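Local coordinates for sugar ABC transporter (Sugar-binding protein) (Bacillus halodurans, PDB 4YO7) that binds myo-inositol in the cleft between its two lobes and probably serves as the solute-recognition component of a sugar-type ABC transporter, at residues Gly49-Asn54 with Ser81-Asp86; Asn54-Leu59 with Ala132-Asp137; Thr60-Ala65 with Lys285-Thr290. All coordinates share one frame; numbering follows the deposited sequence.

The three contacts lie side by side in one lobe of the protein, and all draw on the beta-alpha-beta unit 46-82: contact 1 on its two strands, contacts 2 and 3 on its helix. Contact 1 is held by backbone hydrogen bonds and runs out to exposed turn residues. Contact 2 is buried near the middle of the molecule; the loop and first turn of helix 57-70 and the loop after strand 129-132 barely touch directly and meet instead through polar bonds to the inositol. Contact 3, helix 57-70 on helix 284-299, is also buried apart from an exposed lysine, with a water bridge but no direct hydrogen bond across it. Asn54 belongs to contacts 1 and 2.

Contact 1. Residues Gly49-Asn54 with Ser81-Asp86; sequences GVSISN and SDAQND
Val50 and Ile52 hold Ser81 between them in a parallel ladder: Ser81 N donates to Val50 O at 2.8 Å. The oxygen of the same residue, Ser81 O, accepts from Ile52 N at 3.0 Å. Next comes the straightest bond of the set, Ala83 N to Ile52 O at 2.9 Å, with an angle of 173° at the hydrogen. The strands stop here but the pairing does not, since Asn85 N reaches back to Ser53 O at 2.8 Å. What brings that N-H round is a type I' turn from Ala83 to Asp86, in which Asp86 N donates to Ala83 O.

Asp82 braces the entry to this turn. Its CG lies anti to the backbone N (chi1 175°), which sends the carboxylate forward along the chain, and Asp82 OD1 takes Gln84 N from above the carboxylate plane at 2.9 Å, an Asx turn. The same Asp82 OD1 rests 3.2 Å from Asn54 CA. Replaced by a leucine, this residue would probably leave the Gln84 N-H without its acceptor and the turn that presents Asn85 N to Ser53 O less firmly set.

Side chains join the ladder to helices. Ile52 lays CG2 against Ser81 O at 3.5 Å, and its longer branch leads off to Met62 and Gln63 of helix 57-70. From the other face Ser51 OG bonds to Gln93 and Gln90 of helix 87-100, whose N-cap is Asp86. Strands 46-52 and 76-82, with helix 57-70 between them, form a beta-alpha-beta unit at one edge of a six-stranded parallel sheet, the Rossmann-like architecture of periplasmic sugar-binding proteins.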
loop_
_atom_site.group_PDB
_atom_site.type_symbol
_atom_site.label_atom_id
_atom_site.label_comp_id
_atom_site.label_asym_id
_atom_site.label_seq_id
_atom_site.Cartn_x
_atom_site.Cartn_y
_atom_site.Cartn_z
ATOM N N GLY A 49 0.928 15.782 -14.288
ATOM C CA GLY A 49 1.369 16.114 -12.945
ATOM C C GLY A 49 1.111 14.936 -12.023
ATOM O O GLY A 49 0.031 14.400 -12.025
ATOM N N VAL A 50 2.114 14.552 -11.243
ATOM C CA VAL A 50 2.005 13.434 -10.314
ATOM C C VAL A 50 2.311 13.908 -8.908
ATOM O O VAL A 50 3.307 14.595 -8.698
ATOM C CB VAL A 50 2.986 12.330 -10.692
ATOM C CG1 VAL A 50 2.864 11.101 -9.783
ATOM C CG2 VAL A 50 2.748 11.946 -12.127
ATOM N N SER A 51 1.457 13.552 -7.958
ATOM C CA SER A 51 1.734 13.810 -6.546
ATOM C C SER A 51 1.633 12.515 -5.772
ATOM O O SER A 51 0.536 12.009 -5.558
ATOM C CB SER A 51 0.777 14.849 -5.968
ATOM O OG SER A 51 0.996 15.031 -4.561
ATOM N N ILE A 52 2.793 11.996 -5.356
ATOM C CA ILE A 52 2.827 10.778 -4.563
ATOM C C ILE A 52 2.794 11.189 -3.089
ATOM O O ILE A 52 3.316 12.231 -2.741
ATOM C CB ILE A 52 4.064 9.918 -4.905
ATOM C CG1 ILE A 52 3.901 8.490 -4.382
ATOM C CG2 ILE A 52 5.364 10.558 -4.414
ATOM C CD1 ILE A 52 4.843 7.503 -5.038
ATOM N N SER A 53 2.139 10.411 -2.235
ATOM C CA SER A 53 2.022 10.803 -0.823
ATOM C C SER A 53 3.372 10.978 -0.138
ATOM O O SER A 53 3.547 11.921 0.622
ATOM C CB SER A 53 1.176 9.788 -0.027
ATOM O OG SER A 53 1.788 8.521 0.002
ATOM N N ASN A 54 4.293 10.059 -0.399
ATOM C CA ASN A 54 5.629 10.074 0.177
ATOM C C ASN A 54 6.398 8.923 -0.431
ATOM O O ASN A 54 5.808 8.093 -1.124
ATOM C CB ASN A 54 5.593 10.008 1.723
ATOM C CG ASN A 54 5.316 8.617 2.279
ATOM O OD1 ASN A 54 4.401 7.891 1.850
ATOM N ND2 ASN A 54 6.089 8.257 3.275
ATOM N N SER A 81 6.050 14.972 -8.162
ATOM C CA SER A 81 6.068 15.684 -6.893
ATOM C C SER A 81 5.793 14.740 -5.728
ATOM O O SER A 81 5.159 13.703 -5.892
ATOM C CB SER A 81 5.013 16.803 -6.883
ATOM O OG SER A 81 5.285 17.741 -7.920
ATOM N N ASP A 82 6.287 15.128 -4.563
ATOM C CA ASP A 82 6.234 14.335 -3.336
ATOM C C ASP A 82 5.566 15.194 -2.259
ATOM O O ASP A 82 6.063 16.265 -1.926
ATOM C CB ASP A 82 7.663 13.933 -2.928
ATOM C CG ASP A 82 7.747 13.198 -1.606
ATOM O OD1 ASP A 82 6.727 12.898 -0.954
ATOM O OD2 ASP A 82 8.900 12.887 -1.229
ATOM N N ALA A 83 4.439 14.730 -1.736
ATOM C CA ALA A 83 3.682 15.495 -0.745
ATOM C C ALA A 83 4.275 15.414 0.655
ATOM O O ALA A 83 3.855 16.163 1.526
ATOM C CB ALA A 83 2.244 15.033 -0.707
ATOM N N GLN A 84 5.227 14.502 0.864
ATOM C CA GLN A 84 5.895 14.330 2.170
ATOM C C GLN A 84 4.897 14.152 3.317
ATOM O O GLN A 84 5.027 14.762 4.391
ATOM C CB GLN A 84 6.828 15.517 2.438
ATOM C CG GLN A 84 7.904 15.632 1.385
ATOM C CD GLN A 84 8.798 16.867 1.564
ATOM O OE1 GLN A 84 8.347 18.001 1.443
ATOM N NE2 GLN A 84 10.054 16.639 1.858
ATOM N N ASN A 85 3.879 13.343 3.054
ATOM C CA ASN A 85 2.806 13.039 4.006
ATOM C C ASN A 85 2.026 14.234 4.521
ATOM O O ASN A 85 1.405 14.163 5.576
ATOM C CB ASN A 85 3.388 12.282 5.206
ATOM C CG ASN A 85 4.005 10.971 4.807
ATOM O OD1 ASN A 85 3.342 10.131 4.196
ATOM N ND2 ASN A 85 5.292 10.783 5.127
ATOM N N ASP A 86 2.039 15.319 3.758
ATOM C CA ASP A 86 1.409 16.576 4.141
ATOM C C ASP A 86 0.257 16.901 3.177
ATOM O O ASP A 86 0.483 17.153 1.995
ATOM C CB ASP A 86 2.470 17.678 4.137
ATOM C CG ASP A 86 1.952 19.024 4.623
ATOM O OD1 ASP A 86 0.785 19.364 4.381
ATOM O OD2 ASP A 86 2.747 19.773 5.224
#

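Contact 2. Residues Asn54-Leu59 with Ala132-Asp137; sequences NLDEFL and ANRTFD. With INS (1,2,3,4,5,6-hexahydroxy-cyclohexane), chain F.
The Phe58 ring and the Asn133 amide meet obliquely, their planes 30° apart, with Phe58 CE2 3.5 Å from Asn133 ND2. A second flat group, the Arg134 guanidinium, has inositol O1 at its edge and in its plane. Asp56 OD2 also lies near that plane, and Leu59 CD1 approaches obliquely at 4.1 Å from Arg134 NH2.

Most of the contact passes through the ligand. Arg134 NH2 donates to inositol O1 at 2.7 Å in an almost straight bond of 171°, and O1 in turn donates to Asp56 OD2. One hydroxyl thus bridges two opposite charges whose own atoms, Asp56 OD2 and Arg134 NH2, stay 4.1 Å apart, beyond a salt bridge; the pair would be expected to polarise it. Inositol O6 is used in the same double way, accepting from Arg134 NE and donating to Asn133 OD1 at 2.7 Å. Asn133 ND2 gives a hydrogen to the neighbouring O5, so the amide spans two adjacent hydroxyls.

Asp56 spans another two, because its OD1 accepts from inositol O2 at 2.8 Å. Asp56, the N-cap of helix 57-70, also takes Leu59 N on the same OD1 at 2.9 Å, a bond that fixes the carboxylate while it holds the inositol. Arg134 CG stands anti to the carbonyl carbon (chi1 -60°), and from there the extended chain carries NE to O6 and NH2 to O1. Pro109 O steadies NH1, and Gln287 OE1 accepts from Asn133 ND2. With Arg186, Asn236, Asp262 and Gln282 completing the bonds, this is the ligand pocket in the interlobe cleft of a periplasmic-type solute-binding protein.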
loop_
_atom_site.group_PDB
_atom_site.type_symbol
_atom_site.label_atom_id
_atom_site.label_comp_id
_atom_site.label_asym_id
_atom_site.label_seq_id
_atom_site.Cartn_x
_atom_site.Cartn_y
_atom_site.Cartn_z
ATOM N N ASN A 54 4.293 10.059 -0.399
ATOM C CA ASN A 54 5.629 10.074 0.177
ATOM C C ASN A 54 6.398 8.923 -0.431
ATOM O O ASN A 54 5.808 8.093 -1.124
ATOM C CB ASN A 54 5.593 10.008 1.723
ATOM C CG ASN A 54 5.316 8.617 2.279
ATOM O OD1 ASN A 54 4.401 7.891 1.850
ATOM N ND2 ASN A 54 6.089 8.257 3.275
ATOM N N LEU A 55 7.709 8.895 -0.206
ATOM C CA LEU A 55 8.565 7.849 -0.756
ATOM C C LEU A 55 8.937 6.825 0.311
ATOM O O LEU A 55 10.100 6.675 0.686
ATOM C CB LEU A 55 9.804 8.476 -1.398
ATOM C CG LEU A 55 9.435 9.339 -2.612
ATOM C CD1 LEU A 55 10.669 10.099 -3.081
ATOM C CD2 LEU A 55 8.868 8.527 -3.753
ATOM N N ASP A 56 7.940 6.095 0.787
ATOM C CA ASP A 56 8.199 5.052 1.768
ATOM C C ASP A 56 8.701 3.775 1.070
ATOM O O ASP A 56 8.936 3.786 -0.146
ATOM C CB ASP A 56 6.960 4.816 2.649
ATOM C CG ASP A 56 5.721 4.351 1.880
ATOM O OD1 ASP A 56 5.847 3.579 0.917
ATOM O OD2 ASP A 56 4.583 4.725 2.295
ATOM N N GLU A 57 8.927 2.709 1.838
ATOM C CA GLU A 57 9.611 1.533 1.298
ATOM C C GLU A 57 8.905 1.008 0.041
ATOM O O GLU A 57 9.523 0.839 -1.003
ATOM C CB GLU A 57 9.720 0.429 2.353
ATOM C CG GLU A 57 10.619 -0.760 1.949
ATOM C CD GLU A 57 12.110 -0.496 2.111
ATOM O OE1 GLU A 57 12.497 0.563 2.657
ATOM O OE2 GLU A 57 12.903 -1.370 1.701
ATOM N N PHE A 58 7.612 0.769 0.132
ATOM C CA PHE A 58 6.866 0.243 -1.001
ATOM C C PHE A 58 6.665 1.291 -2.096
ATOM O O PHE A 58 6.857 1.005 -3.295
ATOM C CB PHE A 58 5.525 -0.315 -0.531
ATOM C CG PHE A 58 4.627 -0.752 -1.651
ATOM C CD1 PHE A 58 4.739 -2.033 -2.181
ATOM C CD2 PHE A 58 3.703 0.111 -2.203
ATOM C CE1 PHE A 58 3.919 -2.445 -3.222
ATOM C CE2 PHE A 58 2.882 -0.308 -3.260
ATOM C CZ PHE A 58 3.003 -1.586 -3.753
ATOM N N LEU A 59 6.308 2.518 -1.714
ATOM C CA LEU A 59 5.942 3.507 -2.713
ATOM C C LEU A 59 7.152 3.953 -3.528
ATOM O O LEU A 59 7.010 4.422 -4.655
ATOM C CB LEU A 59 5.238 4.698 -2.069
ATOM C CG LEU A 59 3.789 4.434 -1.665
ATOM C CD1 LEU A 59 3.265 5.641 -0.931
ATOM C CD2 LEU A 59 2.859 4.062 -2.864
ATOM N N ALA A 132 -3.914 6.518 -7.692
ATOM C CA ALA A 132 -3.038 5.373 -7.618
ATOM C C ALA A 132 -2.840 4.892 -6.182
ATOM O O ALA A 132 -2.558 5.697 -5.288
ATOM C CB ALA A 132 -1.689 5.702 -8.236
ATOM N N ASN A 133 -3.012 3.571 -6.019
ATOM C CA ASN A 133 -2.629 2.776 -4.862
ATOM C C ASN A 133 -3.417 2.980 -3.564
ATOM O O ASN A 133 -3.671 2.012 -2.872
ATOM C CB ASN A 133 -1.133 2.974 -4.605
ATOM C CG ASN A 133 -0.688 2.431 -3.268
ATOM O OD1 ASN A 133 -0.643 3.170 -2.291
ATOM N ND2 ASN A 133 -0.330 1.156 -3.219
ATOM N N ARG A 134 -3.798 4.208 -3.232
ATOM C CA ARG A 134 -4.655 4.459 -2.067
ATOM C C ARG A 134 -6.035 4.928 -2.497
ATOM O O ARG A 134 -6.175 5.944 -3.161
ATOM C CB ARG A 134 -4.029 5.493 -1.140
ATOM C CG ARG A 134 -2.702 5.105 -0.590
ATOM C CD ARG A 134 -2.130 6.248 0.190
ATOM N NE ARG A 134 -0.875 5.943 0.864
ATOM C CZ ARG A 134 -0.262 6.789 1.691
ATOM N NH1 ARG A 134 -0.774 8.000 1.929
ATOM N NH2 ARG A 134 0.851 6.426 2.294
ATOM N N THR A 135 -7.053 4.212 -2.054
ATOM C CA THR A 135 -8.423 4.565 -2.358
ATOM C C THR A 135 -9.035 5.295 -1.156
ATOM O O THR A 135 -8.395 5.501 -0.121
ATOM C CB THR A 135 -9.242 3.303 -2.757
ATOM O OG1 THR A 135 -10.487 3.704 -3.343
ATOM C CG2 THR A 135 -9.504 2.349 -1.584
ATOM N N PHE A 136 -10.285 5.687 -1.314
ATOM C CA PHE A 136 -10.992 6.480 -0.328
ATOM C C PHE A 136 -12.451 6.453 -0.690
ATOM O O PHE A 136 -12.799 6.174 -1.845
ATOM C CB PHE A 136 -10.491 7.912 -0.316
ATOM C CG PHE A 136 -10.533 8.571 -1.659
ATOM C CD1 PHE A 136 -9.517 8.381 -2.568
ATOM C CD2 PHE A 136 -11.577 9.413 -2.003
ATOM C CE1 PHE A 136 -9.556 9.005 -3.790
ATOM C CE2 PHE A 136 -11.608 10.024 -3.250
ATOM C CZ PHE A 136 -10.598 9.821 -4.123
ATOM N N ASP A 137 -13.313 6.732 0.294
ATOM C CA ASP A 137 -14.731 6.880 0.028
ATOM C C ASP A 137 -14.947 8.086 -0.861
ATOM O O ASP A 137 -14.623 9.220 -0.479
ATOM C CB ASP A 137 -15.525 7.024 1.330
ATOM C CG ASP A 137 -15.585 5.749 2.140
ATOM O OD1 ASP A 137 -15.143 4.676 1.686
ATOM O OD2 ASP A 137 -16.118 5.824 3.263
HETATM C C1 INS F . 1.589 2.685 1.925
HETATM C C2 INS F . 2.790 1.807 2.258
HETATM C C3 INS F . 2.302 0.383 2.523
HETATM C C4 INS F . 1.569 -0.191 1.305
HETATM C C5 INS F . 0.384 0.731 0.947
HETATM C C6 INS F . 0.881 2.147 0.693
HETATM O O1 INS F . 2.014 4.046 1.642
HETATM O O2 INS F . 3.660 1.814 1.127
HETATM O O3 INS F . 3.485 -0.409 2.839
HETATM O O4 INS F . 1.030 -1.482 1.626
HETATM O O5 INS F . -0.216 0.242 -0.265
HETATM O O6 INS F . -0.301 3.000 0.428
#

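Contact 3. Residues Thr60-Ala65 with Lys285-Thr290; sequences TYMQDA and KGQGAT
A water joins Ala65 and Lys285 at the margin of this helix pair, donating to Ala65 O at 2.8 Å. It accepts from Lys285 NZ at the same 2.8 Å, and the lysine chain, bent at chi2 and chi4, arches past Ala65 to get there.

Under this bridge the helices come close: the axes of 60-65 and 285-290 approach to 7.3 Å and cross at -38°. Ala65 points its methyl at the neighbouring helix, CB lying 3.6 Å from Lys285 CA and packing on toward Gly288 and Ala289. Gly288 makes such closeness possible: a beta carbon on it would fall 2.4 Å from Met62 O, a clash, and tight against Ala65 CB.

Met62, a selenomethionine in the crystal, lies about one turn before Ala65. With CG anti to the backbone N (chi1 -168°), the chain runs past the glycine backbone, Met62 CG 3.5 Å from Gly288 N. It then bends at chi3, and Met62 SE settles 3.9 Å from Gln287 OE1, the two side chains crossing at about a right angle. That amide has its bonds elsewhere, with Gln282 and Asn133, both residues of the inositol pocket. Met62 touches Asn133 too, so its selenium end packs behind the binding site.

No direct hydrogen bond links residues 60-65 to 285-290. Methyl, methylene, selenium and bare backbone meet by van der Waals contact, which suggests that the close approach depends on Gly288 and Ala65 being small, with the lysine and its water adding a polar bridge at the exposed side.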
loop_
_atom_site.group_PDB
_atom_site.type_symbol
_atom_site.label_atom_id
_atom_site.label_comp_id
_atom_site.label_asym_id
_atom_site.label_seq_id
_atom_site.Cartn_x
_atom_site.Cartn_y
_atom_site.Cartn_z
ATOM N N THR A 60 8.348 3.773 -2.986
ATOM C CA THR A 60 9.538 4.103 -3.755
ATOM C C THR A 60 9.628 3.220 -4.989
ATOM O O THR A 60 9.981 3.690 -6.073
ATOM C CB THR A 60 10.815 3.985 -2.905
ATOM O OG1 THR A 60 10.763 4.975 -1.879
ATOM C CG2 THR A 60 12.075 4.225 -3.754
ATOM N N TYR A 61 9.285 1.943 -4.844
ATOM C CA TYR A 61 9.285 1.049 -5.997
ATOM C C TYR A 61 8.220 1.491 -7.004
ATOM O O TYR A 61 8.427 1.421 -8.216
ATOM C CB TYR A 61 9.041 -0.393 -5.572
ATOM C CG TYR A 61 10.158 -0.981 -4.745
ATOM C CD1 TYR A 61 11.324 -1.436 -5.341
ATOM C CD2 TYR A 61 10.053 -1.069 -3.370
ATOM C CE1 TYR A 61 12.352 -1.962 -4.582
ATOM C CE2 TYR A 61 11.070 -1.594 -2.606
ATOM C CZ TYR A 61 12.219 -2.042 -3.219
ATOM O OH TYR A 61 13.252 -2.574 -2.467
HETATM N N MSE A 62 7.087 1.963 -6.499
HETATM C CA MSE A 62 6.014 2.382 -7.399
HETATM C C MSE A 62 6.440 3.614 -8.175
HETATM O O MSE A 62 6.257 3.680 -9.385
HETATM C CB MSE A 62 4.715 2.667 -6.644
HETATM C CG MSE A 62 3.545 2.820 -7.632
HETATM SE SE MSE A 62 1.901 3.328 -6.691
HETATM C CE MSE A 62 2.213 5.248 -6.529
ATOM N N GLN A 63 7.037 4.577 -7.483
ATOM C CA GLN A 63 7.517 5.810 -8.124
ATOM C C GLN A 63 8.597 5.525 -9.169
ATOM O O GLN A 63 8.577 6.109 -10.246
ATOM C CB GLN A 63 8.056 6.772 -7.076
ATOM C CG GLN A 63 8.777 8.045 -7.617
ATOM C CD GLN A 63 7.940 9.289 -7.461
ATOM O OE1 GLN A 63 6.721 9.245 -7.535
ATOM N NE2 GLN A 63 8.601 10.402 -7.184
ATOM N N ASP A 64 9.526 4.620 -8.859
ATOM C CA ASP A 64 10.572 4.256 -9.828
ATOM C C ASP A 64 9.939 3.638 -11.075
ATOM O O ASP A 64 10.391 3.884 -12.209
ATOM C CB ASP A 64 11.583 3.273 -9.221
ATOM C CG ASP A 64 12.503 3.924 -8.187
ATOM O OD1 ASP A 64 12.548 5.171 -8.106
ATOM O OD2 ASP A 64 13.200 3.176 -7.465
ATOM N N ALA A 65 8.889 2.846 -10.873
ATOM C CA ALA A 65 8.183 2.232 -12.000
ATOM C C ALA A 65 7.437 3.287 -12.833
ATOM O O ALA A 65 7.389 3.170 -14.067
ATOM C CB ALA A 65 7.218 1.165 -11.517
ATOM N N LYS A 285 5.310 -2.279 -9.255
ATOM C CA LYS A 285 5.695 -1.984 -10.627
ATOM C C LYS A 285 4.465 -1.882 -11.518
ATOM O O LYS A 285 4.336 -0.945 -12.301
ATOM C CB LYS A 285 6.660 -3.038 -11.167
ATOM C CG LYS A 285 7.112 -2.763 -12.603
ATOM C CD LYS A 285 8.550 -3.231 -12.862
ATOM C CE LYS A 285 9.120 -2.612 -14.143
ATOM N NZ LYS A 285 9.556 -1.178 -13.961
ATOM N N GLY A 286 3.554 -2.834 -11.379
ATOM C CA GLY A 286 2.303 -2.816 -12.116
ATOM C C GLY A 286 1.454 -1.587 -11.833
ATOM O O GLY A 286 0.948 -0.942 -12.750
ATOM N N GLN A 287 1.299 -1.247 -10.561
ATOM C CA GLN A 287 0.561 -0.047 -10.214
ATOM C C GLN A 287 1.185 1.210 -10.799
ATOM O O GLN A 287 0.480 2.046 -11.365
ATOM C CB GLN A 287 0.432 0.086 -8.695
ATOM C CG GLN A 287 -0.450 -1.000 -8.084
ATOM C CD GLN A 287 -0.576 -0.869 -6.584
ATOM O OE1 GLN A 287 -0.106 0.096 -5.992
ATOM N NE2 GLN A 287 -1.193 -1.849 -5.970
ATOM N N GLY A 288 2.508 1.349 -10.682
ATOM C CA GLY A 288 3.160 2.542 -11.183
ATOM C C GLY A 288 3.116 2.658 -12.700
ATOM O O GLY A 288 2.717 3.699 -13.224
ATOM N N ALA A 289 3.477 1.591 -13.418
ATOM C CA ALA A 289 3.460 1.615 -14.885
ATOM C C ALA A 289 2.057 1.805 -15.405
ATOM O O ALA A 289 1.830 2.594 -16.323
ATOM C CB ALA A 289 4.048 0.343 -15.460
ATOM N N THR A 290 1.101 1.114 -14.799
ATOM C CA THR A 290 -0.273 1.210 -15.279
ATOM C C THR A 290 -0.870 2.591 -15.023
ATOM O O THR A 290 -1.611 3.118 -15.875
ATOM C CB THR A 290 -1.164 0.113 -14.653
ATOM O OG1 THR A 290 -0.619 -1.178 -14.962
ATOM C CG2 THR A 290 -2.560 0.166 -15.224
HETATM O O HOH W 1 7.787 0.651 -15.208
#